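Local coordinates for protein beta-n-acetylhexosaminidase (Streptococcus pneumoniae, PDB 4AZH) that probably removes terminal N-acetylglucosamine residues from the non-reducing ends of glycans, as a family 20 exo-beta-D-N-acetylglucosaminidase module of the pneumococcal enzyme StrH, at residues 48-53 / 119-124; 115-120 / 181-186. All coordinates share one frame; numbering follows the deposited sequence.

How the contacts relate
Both contacts are buried on the same side of the chain's centre, about 8 Å apart between centres, and both reach the bound inhibitor. They overlap at Pro119 and Gly120, which lie on the connection from strand 111-118 to helix 123-131. Probable backbone hydrogen bonds tie them as well, with Gly48 O 2.6 Å from Asn117 N. Their chemistry differs. Contact 1 joins two loops by main-chain hydrogen bonds and a pair of water-linked aspartates around the start of a helix. Contact 2, at the ends of neighbouring parallel strands, relies on the amide of Asn117, which bonds to Asp183; the next residue, Glu184, also lines the pocket.

Contact 1 (48-53 / 119-124). With LOG (N-acetylglucosaminono-1,5-lactone (Z)-oxime), chain E.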
loop_
_atom_site.group_PDB
_atom_site.type_symbol
_atom_site.label_atom_id
_atom_site.label_comp_id
_atom_site.label_asym_id
_atom_site.label_seq_id
_atom_site.Cartn_x
_atom_site.Cartn_y
_atom_site.Cartn_z
ATOM N N GLY A 48 -2.953 -8.184 4.692
ATOM C CA GLY A 48 -3.179 -8.517 6.091
ATOM C C GLY A 48 -3.419 -7.181 6.779
ATOM O O GLY A 48 -2.505 -6.353 6.916
ATOM N N ASN A 49 -4.660 -6.956 7.169
ATOM C CA ASN A 49 -5.051 -5.803 7.949
ATOM C C ASN A 49 -6.385 -6.167 8.609
ATOM O O ASN A 49 -7.437 -6.154 7.933
ATOM C CB ASN A 49 -5.172 -4.581 7.030
ATOM C CG ASN A 49 -5.376 -3.291 7.792
ATOM O OD1 ASN A 49 -6.330 -2.549 7.528
ATOM N ND2 ASN A 49 -4.461 -2.991 8.730
ATOM N N ASP A 50 -6.334 -6.502 9.908
ATOM C CA ASP A 50 -7.442 -7.201 10.617
ATOM C C ASP A 50 -7.693 -8.592 10.033
ATOM O O ASP A 50 -7.196 -9.574 10.580
ATOM C CB ASP A 50 -8.756 -6.390 10.641
ATOM C CG ASP A 50 -8.613 -5.054 11.356
ATOM O OD1 ASP A 50 -7.462 -4.609 11.599
ATOM O OD2 ASP A 50 -9.650 -4.436 11.680
ATOM N N GLY A 51 -8.473 -8.664 8.940
ATOM C CA GLY A 51 -8.612 -9.885 8.123
ATOM C C GLY A 51 -7.323 -10.203 7.344
ATOM O O GLY A 51 -6.543 -9.300 6.995
ATOM N N LEU A 52 -7.080 -11.492 7.089
ATOM C CA LEU A 52 -5.935 -11.917 6.262
ATOM C C LEU A 52 -6.485 -12.560 4.998
ATOM O O LEU A 52 -7.058 -13.666 5.045
ATOM C CB LEU A 52 -5.007 -12.863 7.031
ATOM C CG LEU A 52 -3.724 -13.343 6.331
ATOM C CD1 LEU A 52 -2.845 -12.207 5.816
ATOM C CD2 LEU A 52 -2.920 -14.286 7.233
ATOM N N ARG A 53 -6.302 -11.846 3.884
ATOM C CA ARG A 53 -7.046 -12.052 2.649
ATOM C C ARG A 53 -6.152 -12.470 1.478
ATOM O O ARG A 53 -6.402 -12.167 0.309
ATOM C CB ARG A 53 -7.901 -10.808 2.357
ATOM C CG ARG A 53 -8.981 -10.590 3.428
ATOM C CD ARG A 53 -10.175 -9.756 3.011
ATOM N NE ARG A 53 -11.121 -9.584 4.134
ATOM C CZ ARG A 53 -12.100 -10.438 4.449
ATOM N NH1 ARG A 53 -12.291 -11.531 3.737
ATOM N NH2 ARG A 53 -12.896 -10.200 5.494
ATOM N N PRO A 119 2.422 -5.873 14.622
ATOM C CA PRO A 119 1.749 -6.762 15.571
ATOM C C PRO A 119 0.303 -6.367 15.868
ATOM O O PRO A 119 -0.366 -7.105 16.571
ATOM C CB PRO A 119 2.610 -6.633 16.843
ATOM C CG PRO A 119 3.165 -5.261 16.764
ATOM C CD PRO A 119 3.331 -4.937 15.310
ATOM N N GLY A 120 -0.158 -5.205 15.395
ATOM C CA GLY A 120 -1.556 -4.822 15.527
ATOM C C GLY A 120 -2.329 -5.214 14.275
ATOM O O GLY A 120 -1.801 -5.858 13.390
ATOM N N HIS A 121 -3.589 -4.835 14.198
ATOM C CA HIS A 121 -4.438 -5.166 13.044
ATOM C C HIS A 121 -4.271 -6.582 12.513
ATOM O O HIS A 121 -4.126 -6.788 11.295
ATOM C CB HIS A 121 -4.253 -4.132 11.935
ATOM C CG HIS A 121 -4.830 -2.774 12.269
ATOM N ND1 HIS A 121 -4.073 -1.761 12.761
ATOM C CD2 HIS A 121 -6.142 -2.292 12.197
ATOM C CE1 HIS A 121 -4.847 -0.685 12.955
ATOM N NE2 HIS A 121 -6.122 -1.010 12.616
ATOM N N MET A 122 -4.287 -7.569 13.415
ATOM C CA MET A 122 -4.076 -8.970 13.000
ATOM C C MET A 122 -5.070 -9.952 13.644
ATOM O O MET A 122 -4.705 -11.071 14.022
ATOM C CB MET A 122 -2.619 -9.400 13.251
ATOM C CG MET A 122 -2.162 -9.271 14.706
ATOM S SD MET A 122 -0.464 -9.814 15.055
ATOM C CE MET A 122 -0.577 -11.602 14.937
ATOM N N ASP A 123 -6.325 -9.523 13.761
ATOM C CA ASP A 123 -7.408 -10.318 14.323
ATOM C C ASP A 123 -7.394 -11.759 13.777
ATOM O O ASP A 123 -7.437 -12.743 14.539
ATOM C CB ASP A 123 -8.753 -9.668 13.971
ATOM C CG ASP A 123 -8.849 -8.212 14.423
ATOM O OD1 ASP A 123 -7.826 -7.463 14.444
ATOM O OD2 ASP A 123 -9.986 -7.802 14.744
ATOM N N ALA A 124 -7.330 -11.855 12.450
ATOM C CA ALA A 124 -7.431 -13.102 11.746
ATOM C C ALA A 124 -6.262 -14.019 12.062
ATOM O O ALA A 124 -6.462 -15.214 12.220
ATOM C CB ALA A 124 -7.530 -12.842 10.256
HETATM C C2 LOG E . -5.751 3.116 10.794
HETATM C C3 LOG E . -6.467 2.378 9.664
HETATM C C4 LOG E . -7.886 2.899 9.591
HETATM C C5 LOG E . -7.814 4.379 9.236
HETATM C C6 LOG E . -9.232 4.907 8.931
HETATM C C7 LOG E . -3.708 3.939 9.646
HETATM C C8 LOG E . -2.218 3.729 9.388
HETATM N N2 LOG E . -4.290 3.084 10.542
HETATM O O1 LOG E . -5.860 6.417 11.971
HETATM O O3 LOG E . -6.427 0.899 9.850
HETATM O O4 LOG E . -8.580 2.253 8.555
HETATM O O5 LOG E . -7.249 5.072 10.299
HETATM O O6 LOG E . -9.997 5.016 10.108
HETATM C C1 LOG E . -6.172 4.477 10.939
HETATM O O7 LOG E . -4.295 4.874 9.099
HETATM N N1 LOG E . -5.487 5.139 11.814
HETATM O O HOH W 1 -7.668 -4.567 14.248
HETATM O O HOH W 2 -10.767 -5.441 14.478
#
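Asp50 meets the 119-124 turn with both its backbone polar groups. Its N donates to His121 O at 2.6 Å, arriving from well above the carbonyl plane, and its O receives Ala124 N at 3.0 Å in a straighter bond (168° at the hydrogen). That second bond occupies an N-H in the first turn of helix 123-131, just after the N-cap residue Met122.

The carboxylates of Asp50 and Asp123 lie side by side, stacked with their planes 16° apart and OD1 4.0 Å from OD1. Asp50 CG sits beside its own backbone N (chi1 -61°), the rotation that brings the two groups together. Two like charges so close would be expected to repel, but two waters lie between them, each within hydrogen-bonding reach of one oxygen of either aspartate, weakly for Asp50 OD1, and neither able to serve all its acceptors at once. Asp50 OD2 also forms a salt bridge to Arg20, which itself hydrogen-bonds the ligand. The side chains of Asp50 and His121 point the same way, and His121 lines the pocket of the lactone oxime.

Farther out, Ala124 CB packs against Gly51 CA at 3.8 Å and Leu52 CB at 4.1 Å.

The loop between strands 42-46 and 54-55 thus rests on the start of helix 123-131, with helix 70-84 touching Asp50, Asp123 and Ala124, and helix 154-171 touching Leu52 and Met122.

Contact 2 (115-120 / 181-186); sequences AINSPG and GTDEYA. With LOG (N-acetylglucosaminono-1,5-lactone (Z)-oxime), chain E; EDO (1,2-ethanediol), chain G; EDO (1,2-ethanediol), chain F.
Asn117 reaches across to the 181-186 loop with both ends of its amide. OD1 accepts Thr182 N at 3.1 Å, in the carbonyl plane, while ND2 donates to the syn lone pair of Asp183 OD1 at 2.8 Å. The other oxygen, OD2, receives N2 of the inhibitor's acetamido group at 2.8 Å, making Asn117 a second-shell residue. These two bonds fix the rotation of the carboxylate, 19° from the amide plane; chi1 of Asp183 (61°) lets OD1 face Asn117 while OD2 faces the ligand.

A water lies among Asn117 OD1, Asp183 O and Gly120 N, accepting weakly from Gly120 N and able to donate to the two oxygens, though it has other acceptors within reach.

Apolar contacts surround the proline, which follows a cis peptide bond. Pro119 CG meets the edge of the Tyr185 ring, 3.8 Å from CD2, and its CD packs on Thr182 CG2 at 4.0 Å.

Glu184 lines the pocket, its OE1 accepting O1 of an ethanediol, probably from the crystallisation liquor, at 3.0 Å. Parallel strands 111-118 and 177-181 leading into pocket loops are characteristic of a TIM barrel, and Asp183-Glu184 matches the Asp-Glu pair of family 20 enzymes, whose substrate-assisted mechanism uses the acetamido group.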
loop_
_atom_site.group_PDB
_atom_site.type_symbol
_atom_site.label_atom_id
_atom_site.label_comp_id
_atom_site.label_asym_id
_atom_site.label_seq_id
_atom_site.Cartn_x
_atom_site.Cartn_y
_atom_site.Cartn_z
ATOM N N ALA A 115 0.915 -5.055 1.721
ATOM C CA ALA A 115 1.052 -4.878 3.186
ATOM C C ALA A 115 0.416 -6.054 3.945
ATOM O O ALA A 115 -0.711 -6.478 3.635
ATOM C CB ALA A 115 0.428 -3.559 3.635
ATOM N N ILE A 116 1.149 -6.585 4.910
ATOM C CA ILE A 116 0.673 -7.636 5.836
ATOM C C ILE A 116 0.945 -7.098 7.239
ATOM O O ILE A 116 2.110 -7.049 7.670
ATOM C CB ILE A 116 1.481 -8.958 5.708
ATOM C CG1 ILE A 116 1.611 -9.414 4.257
ATOM C CG2 ILE A 116 0.888 -10.058 6.598
ATOM C CD1 ILE A 116 0.333 -9.910 3.609
ATOM N N ASN A 117 -0.109 -6.694 7.940
ATOM C CA ASN A 117 0.034 -5.970 9.190
ATOM C C ASN A 117 0.325 -6.864 10.400
ATOM O O ASN A 117 -0.233 -7.965 10.539
ATOM C CB ASN A 117 -1.221 -5.131 9.480
ATOM C CG ASN A 117 -0.896 -3.715 9.995
ATOM O OD1 ASN A 117 0.148 -3.479 10.646
ATOM N ND2 ASN A 117 -1.795 -2.762 9.705
ATOM N N SER A 118 1.183 -6.351 11.282
ATOM C CA SER A 118 1.480 -6.960 12.568
ATOM C C SER A 118 2.365 -5.892 13.274
ATOM O O SER A 118 2.972 -5.082 12.592
ATOM C CB SER A 118 2.211 -8.312 12.390
ATOM O OG SER A 118 3.592 -8.111 12.152
ATOM N N PRO A 119 2.422 -5.873 14.622
ATOM C CA PRO A 119 1.749 -6.762 15.571
ATOM C C PRO A 119 0.303 -6.367 15.868
ATOM O O PRO A 119 -0.366 -7.105 16.571
ATOM C CB PRO A 119 2.610 -6.633 16.843
ATOM C CG PRO A 119 3.165 -5.261 16.764
ATOM C CD PRO A 119 3.331 -4.937 15.310
ATOM N N GLY A 120 -0.158 -5.205 15.395
ATOM C CA GLY A 120 -1.556 -4.822 15.527
ATOM C C GLY A 120 -2.329 -5.214 14.275
ATOM O O GLY A 120 -1.801 -5.858 13.390
ATOM N N GLY A 181 3.745 -2.581 8.429
ATOM C CA GLY A 181 2.690 -1.847 9.125
ATOM C C GLY A 181 3.111 -1.314 10.478
ATOM O O GLY A 181 3.789 -0.287 10.562
ATOM N N THR A 182 2.714 -2.067 11.514
ATOM C CA THR A 182 2.991 -1.806 12.918
ATOM C C THR A 182 2.194 -0.675 13.556
ATOM O O THR A 182 2.553 -0.233 14.661
ATOM C CB THR A 182 4.499 -1.653 13.266
ATOM O OG1 THR A 182 4.952 -0.347 12.871
ATOM C CG2 THR A 182 5.352 -2.750 12.602
ATOM N N ASP A 183 1.134 -0.203 12.891
ATOM C CA ASP A 183 0.225 0.754 13.524
ATOM C C ASP A 183 -0.682 0.144 14.638
ATOM O O ASP A 183 -1.028 -1.032 14.608
ATOM C CB ASP A 183 -0.626 1.489 12.466
ATOM C CG ASP A 183 -1.520 0.557 11.641
ATOM O OD1 ASP A 183 -1.061 -0.525 11.193
ATOM O OD2 ASP A 183 -2.710 0.915 11.425
ATOM N N GLU A 184 -1.052 0.991 15.599
ATOM C CA GLU A 184 -2.063 0.707 16.626
ATOM C C GLU A 184 -1.748 -0.520 17.515
ATOM O O GLU A 184 -2.279 -1.623 17.293
ATOM C CB GLU A 184 -3.477 0.628 15.993
ATOM C CG GLU A 184 -3.923 1.907 15.249
ATOM C CD GLU A 184 -5.383 1.899 14.744
ATOM O OE1 GLU A 184 -6.306 1.684 15.567
ATOM O OE2 GLU A 184 -5.606 2.127 13.541
ATOM N N TYR A 185 -0.906 -0.342 18.530
ATOM C CA TYR A 185 -0.600 -1.458 19.419
ATOM C C TYR A 185 -1.683 -1.666 20.491
ATOM O O TYR A 185 -1.780 -0.895 21.426
ATOM C CB TYR A 185 0.800 -1.362 20.088
ATOM C CG TYR A 185 1.135 -2.721 20.690
ATOM C CD1 TYR A 185 0.684 -3.063 21.957
ATOM C CD2 TYR A 185 1.820 -3.695 19.947
ATOM C CE1 TYR A 185 0.915 -4.315 22.482
ATOM C CE2 TYR A 185 2.073 -4.961 20.474
ATOM C CZ TYR A 185 1.607 -5.267 21.747
ATOM O OH TYR A 185 1.820 -6.516 22.300
ATOM N N ALA A 186 -2.455 -2.740 20.383
ATOM C CA ALA A 186 -3.536 -3.042 21.315
ATOM C C ALA A 186 -4.399 -1.835 21.688
ATOM O O ALA A 186 -4.711 -1.625 22.866
ATOM C CB ALA A 186 -3.007 -3.755 22.571
HETATM C C2 LOG E . -5.751 3.116 10.794
HETATM C C3 LOG E . -6.467 2.378 9.664
HETATM C C4 LOG E . -7.886 2.899 9.591
HETATM C C5 LOG E . -7.814 4.379 9.236
HETATM C C6 LOG E . -9.232 4.907 8.931
HETATM C C7 LOG E . -3.708 3.939 9.646
HETATM C C8 LOG E . -2.218 3.729 9.388
HETATM N N2 LOG E . -4.290 3.084 10.542
HETATM O O1 LOG E . -5.860 6.417 11.971
HETATM O O3 LOG E . -6.427 0.899 9.850
HETATM O O4 LOG E . -8.580 2.253 8.555
HETATM O O5 LOG E . -7.249 5.072 10.299
HETATM O O6 LOG E . -9.997 5.016 10.108
HETATM C C1 LOG E . -6.172 4.477 10.939
HETATM O O7 LOG E . -4.295 4.874 9.099
HETATM N N1 LOG E . -5.487 5.139 11.814
HETATM C C1 EDO G . -10.146 1.641 14.791
HETATM O O1 EDO G . -9.190 0.954 15.601
HETATM C C2 EDO G . -9.629 1.521 13.366
HETATM O O2 EDO G . -8.229 1.886 13.363
HETATM C C1 EDO F . 2.265 -7.697 26.434
HETATM O O1 EDO F . 2.516 -7.415 25.043
HETATM C C2 EDO F . 0.842 -7.318 26.808
HETATM O O2 EDO F . 0.038 -8.496 26.813
HETATM O O HOH W 3 0.017 -3.225 13.484
#